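Local coordinates for protein glutaredoxin (Grx-1) (Archaeoglobus fulgidus, PDB 3IC4) that is a small glutaredoxin of the thioredoxin superfamily that probably transfers electrons in thiol-disulfide exchange, at residues Val41-Ile44 and Asp45-Glu48. Numbering follows the deposited sequence.
Sequences VIWI and DKLE
Lys46 folds back on Trp43, and Leu47 on Ile44, in a worked example of a short 3-10 turn that follows strand 40-43 and leads toward helix 49-63. Two successive backbone hydrogen bonds, each from the N-H of residue i+3 to the C=O of residue i, make the turn: Lys46 N reaches Trp43 O at 3.0 Å, and Leu47 N reaches Ile44 O at 3.1 Å. Both are bent, at 143° and 151°.

Leu47 can be followed outward. Its CB lies 3.4 Å from Ile44 O, its CG 3.7 Å from Trp43 O, and its CD1 ends 4.0 Å from Ile42 CG2, so the side chain runs beside the two accepting oxygens before meeting an apolar branch. Beyond the turn it also touches Val55 of helix 49-63, which packs against Ile44 as well. Across the turn, Lys46 CG rests 3.7 Å from Trp43 CB. Asp45 OD1 approaches the same CB at 3.5 Å; chi1 of 61° sets the carboxylate between its own backbone N and carbonyl carbon, bringing OD1 back to Trp43, while OD2 hydrogen-bonds to Ser20 OG in the loop after strand 15-18.

Strand 40-43 runs parallel to strand 15-18 at one edge of the sheet, and this turn leads it into helix 49-63, a connection in keeping with the thioredoxin-like fold of glutaredoxins.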
# COMPACT_ATOMS: atom_id res chain seq x y z
N VAL A 41 -2.43 -2.86 -5.45
CA VAL A 41 -1.35 -3.33 -4.52
C VAL A 41 0.00 -3.31 -5.23
O VAL A 41 0.09 -3.68 -6.41
CB VAL A 41 -1.58 -4.77 -3.92
CG1 VAL A 41 -1.72 -5.89 -4.96
CG2 VAL A 41 -0.41 -5.14 -2.95
N ILE A 42 1.01 -2.81 -4.52
CA ILE A 42 2.40 -2.92 -4.94
C ILE A 42 3.14 -3.87 -4.00
O ILE A 42 3.29 -3.58 -2.80
CB ILE A 42 3.09 -1.56 -4.99
CG1 ILE A 42 2.39 -0.64 -6.01
CG2 ILE A 42 4.56 -1.72 -5.31
CD1 ILE A 42 2.96 0.78 -6.03
N TRP A 43 3.61 -4.98 -4.55
CA TRP A 43 4.43 -5.93 -3.82
C TRP A 43 5.91 -5.53 -4.01
O TRP A 43 6.52 -5.68 -5.12
CB TRP A 43 4.20 -7.31 -4.38
CG TRP A 43 2.84 -7.85 -4.23
CD1 TRP A 43 2.10 -8.40 -5.24
CD2 TRP A 43 2.06 -8.01 -3.03
NE1 TRP A 43 0.92 -8.88 -4.74
CE2 TRP A 43 0.86 -8.64 -3.40
CE3 TRP A 43 2.26 -7.72 -1.69
CZ2 TRP A 43 -0.13 -9.00 -2.45
CZ3 TRP A 43 1.25 -8.05 -0.76
CH2 TRP A 43 0.09 -8.64 -1.14
N ILE A 44 6.49 -5.07 -2.94
CA ILE A 44 7.82 -4.48 -2.98
C ILE A 44 8.81 -5.60 -3.24
O ILE A 44 9.85 -5.40 -3.88
CB ILE A 44 8.10 -3.76 -1.63
CG1 ILE A 44 7.11 -2.58 -1.45
CG2 ILE A 44 9.54 -3.35 -1.55
CD1 ILE A 44 7.20 -1.86 -0.19
N ASP A 45 8.49 -6.81 -2.78
CA ASP A 45 9.34 -7.94 -3.05
C ASP A 45 9.45 -8.40 -4.50
O ASP A 45 10.35 -9.19 -4.85
CB ASP A 45 8.95 -9.08 -2.13
CG ASP A 45 7.53 -9.54 -2.32
OD1 ASP A 45 6.58 -8.74 -2.23
OD2 ASP A 45 7.38 -10.81 -2.49
N LYS A 46 8.47 -8.01 -5.31
CA LYS A 46 8.46 -8.27 -6.76
C LYS A 46 9.20 -7.22 -7.57
O LYS A 46 9.34 -7.35 -8.78
CB LYS A 46 7.01 -8.38 -7.21
CG LYS A 46 6.25 -9.49 -6.48
CD LYS A 46 6.58 -10.88 -7.00
CE LYS A 46 6.37 -11.99 -5.93
NZ LYS A 46 4.96 -12.39 -5.77
N LEU A 47 9.67 -6.17 -6.90
CA LEU A 47 10.54 -5.14 -7.45
C LEU A 47 12.00 -5.44 -7.15
O LEU A 47 12.31 -6.16 -6.21
CB LEU A 47 10.16 -3.77 -6.85
CG LEU A 47 8.68 -3.37 -7.06
CD1 LEU A 47 8.36 -2.01 -6.49
CD2 LEU A 47 8.34 -3.39 -8.51
N GLU A 48 12.90 -4.85 -7.92
CA GLU A 48 14.34 -5.05 -7.73
C GLU A 48 15.05 -3.73 -7.88
O GLU A 48 14.57 -2.83 -8.58
CB GLU A 48 14.92 -6.05 -8.77
CG GLU A 48 14.43 -7.50 -8.63
CD GLU A 48 14.93 -8.25 -7.34
OE1 GLU A 48 15.90 -7.77 -6.68
OE2 GLU A 48 14.36 -9.34 -7.02